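Local coordinates for uncharacterized conserved protein YndB, AHSA1/START domain (PDB 6V04) that is of unknown function but belongs to the START/Bet v1-like (SRPBCC) family and is involved in dynemicin biosynthesis, possibly as a cyclase/aromatase-like or ligand-binding protein, at residues G113-E118 and G232-T237. Sequence-based numbering, arbitrary orientation.
Sequences GRPGSE and GERGRT
Arg234 sets out with CG lodged between its backbone N and carbonyl carbon (chi1 75°) and then runs extended to NE, a course that places one face of its guanidinium against Gly113 O. The contact joins the two halves of the chain, each an antiparallel sheet with a long helix, consistent with a START/Bet v1-like fold: 113-118 leads from strand 103-110 into helix 116-139 of the first, and 232-237 is the type I turn of a β-hairpin, Gly232 to Gly235, with the start of strand 236-243 in the second. Gly113 O sits over the centre of the guanidinium, 3.4 Å from Arg234 CZ, approaching the face of the cation and not its N-H edge. Gly113 CA lies 4.0 Å from Arg234 CD, the backbone passing close against that methylene. Farther along, the Pro115 ring crosses the arginine at about a right angle and brings CD to 3.4 Å from Arg234 NH2. Two bonds fix the rotation of the flat group: NH1 donates to Pro112 O, tying the arginine to the first half's connection, and NH2 donates to a residue of its own hairpin. Glu118 OE2 stays 4.7 Å from Arg234 NH2, too far for a salt bridge, though the opposite charges probably attract weakly; Arg114 is engaged by a salt bridge to Asp109 and a hydrogen bond to the carbonyl of Asp12. The bond from Arg234 NH2 to Thr237 OG1 is 2.8 Å long, nearly straight at 168°, and lies in the guanidinium plane.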
loop_
_atom_site.group_PDB
_atom_site.type_symbol
_atom_site.label_atom_id
_atom_site.label_comp_id
_atom_site.label_asym_id
_atom_site.label_seq_id
_atom_site.Cartn_x
_atom_site.Cartn_y
_atom_site.Cartn_z
ATOM N N GLY A 113 -16.351 -0.601 -6.910
ATOM C CA GLY A 113 -15.986 0.701 -7.427
ATOM C C GLY A 113 -14.502 0.925 -7.603
ATOM O O GLY A 113 -14.087 2.067 -7.830
ATOM N N ARG A 114 -13.695 -0.121 -7.516
ATOM C CA ARG A 114 -12.255 0.021 -7.667
ATOM C C ARG A 114 -11.925 0.704 -8.991
ATOM O O ARG A 114 -12.363 0.232 -10.048
ATOM C CB ARG A 114 -11.600 -1.355 -7.627
ATOM C CG ARG A 114 -10.117 -1.366 -7.933
ATOM C CD ARG A 114 -9.581 -2.753 -7.682
ATOM N NE ARG A 114 -9.354 -2.968 -6.261
ATOM C CZ ARG A 114 -9.368 -4.149 -5.652
ATOM N NH1 ARG A 114 -9.102 -4.204 -4.353
ATOM N NH2 ARG A 114 -9.649 -5.264 -6.318
ATOM N N PRO A 115 -11.142 1.786 -8.986
ATOM C CA PRO A 115 -10.744 2.397 -10.260
ATOM C C PRO A 115 -10.025 1.394 -11.152
ATOM O O PRO A 115 -9.184 0.619 -10.697
ATOM C CB PRO A 115 -9.813 3.537 -9.833
ATOM C CG PRO A 115 -10.201 3.846 -8.432
ATOM C CD PRO A 115 -10.619 2.538 -7.831
ATOM N N GLY A 116 -10.371 1.412 -12.440
ATOM C CA GLY A 116 -9.655 0.573 -13.384
ATOM C C GLY A 116 -8.166 0.834 -13.367
ATOM O O GLY A 116 -7.366 -0.077 -13.602
ATOM N N SER A 117 -7.770 2.070 -13.047
ATOM C CA SER A 117 -6.357 2.424 -12.994
ATOM C C SER A 117 -5.607 1.672 -11.902
ATOM O O SER A 117 -4.377 1.594 -11.958
ATOM C CB SER A 117 -6.208 3.930 -12.773
ATOM O OG SER A 117 -6.764 4.323 -11.529
ATOM N N GLU A 118 -6.316 1.122 -10.911
ATOM C CA GLU A 118 -5.695 0.385 -9.820
ATOM C C GLU A 118 -5.526 -1.096 -10.115
ATOM O O GLU A 118 -4.687 -1.746 -9.484
ATOM C CB GLU A 118 -6.535 0.512 -8.545
ATOM C CG GLU A 118 -6.054 1.548 -7.556
ATOM C CD GLU A 118 -6.877 1.540 -6.280
ATOM O OE1 GLU A 118 -6.878 0.504 -5.580
ATOM O OE2 GLU A 118 -7.536 2.561 -5.986
ATOM N N GLY A 232 -16.656 8.768 -8.271
ATOM C CA GLY A 232 -17.392 7.520 -8.322
ATOM C C GLY A 232 -18.665 7.599 -7.513
ATOM O O GLY A 232 -18.823 8.468 -6.652
ATOM N N GLU A 233 -19.596 6.688 -7.820
ATOM C CA GLU A 233 -20.809 6.574 -7.014
ATOM C C GLU A 233 -20.476 6.321 -5.552
ATOM O O GLU A 233 -21.184 6.801 -4.660
ATOM C CB GLU A 233 -21.707 5.445 -7.537
ATOM C CG GLU A 233 -22.328 5.695 -8.897
ATOM C CD GLU A 233 -23.226 4.551 -9.338
ATOM O OE1 GLU A 233 -23.610 3.730 -8.477
ATOM O OE2 GLU A 233 -23.547 4.475 -10.544
ATOM N N ARG A 234 -19.398 5.583 -5.290
ATOM C CA ARG A 234 -19.013 5.248 -3.925
ATOM C C ARG A 234 -18.411 6.428 -3.177
ATOM O O ARG A 234 -18.223 6.327 -1.958
ATOM C CB ARG A 234 -18.001 4.105 -3.931
ATOM C CG ARG A 234 -16.578 4.524 -4.365
ATOM C CD ARG A 234 -15.652 3.326 -4.431
ATOM N NE ARG A 234 -14.260 3.717 -4.662
ATOM C CZ ARG A 234 -13.229 2.885 -4.605
ATOM N NH1 ARG A 234 -13.408 1.600 -4.318
ATOM N NH2 ARG A 234 -11.990 3.341 -4.806
ATOM N N GLY A 235 -18.085 7.510 -3.876
ATOM C CA GLY A 235 -17.279 8.598 -3.353
ATOM C C GLY A 235 -16.128 8.916 -4.282
ATOM O O GLY A 235 -15.924 8.269 -5.308
ATOM N N ARG A 236 -15.359 9.944 -3.904
ATOM C CA ARG A 236 -14.201 10.375 -4.675
ATOM C C ARG A 236 -12.975 9.676 -4.120
ATOM O O ARG A 236 -12.706 9.763 -2.919
ATOM C CB ARG A 236 -13.994 11.891 -4.600
ATOM C CG ARG A 236 -14.880 12.678 -5.544
ATOM C CD ARG A 236 -14.433 14.127 -5.630
ATOM N NE ARG A 236 -15.065 14.956 -4.611
ATOM C CZ ARG A 236 -16.290 15.459 -4.717
ATOM N NH1 ARG A 236 -17.024 15.210 -5.794
ATOM N NH2 ARG A 236 -16.784 16.205 -3.741
ATOM N N THR A 237 -12.234 8.987 -4.978
ATOM C CA THR A 237 -11.026 8.311 -4.522
ATOM C C THR A 237 -9.854 9.268 -4.652
ATOM O O THR A 237 -9.507 9.697 -5.758
ATOM C CB THR A 237 -10.760 7.030 -5.307
ATOM O OG1 THR A 237 -11.854 6.130 -5.128
ATOM C CG2 THR A 237 -9.481 6.366 -4.820
#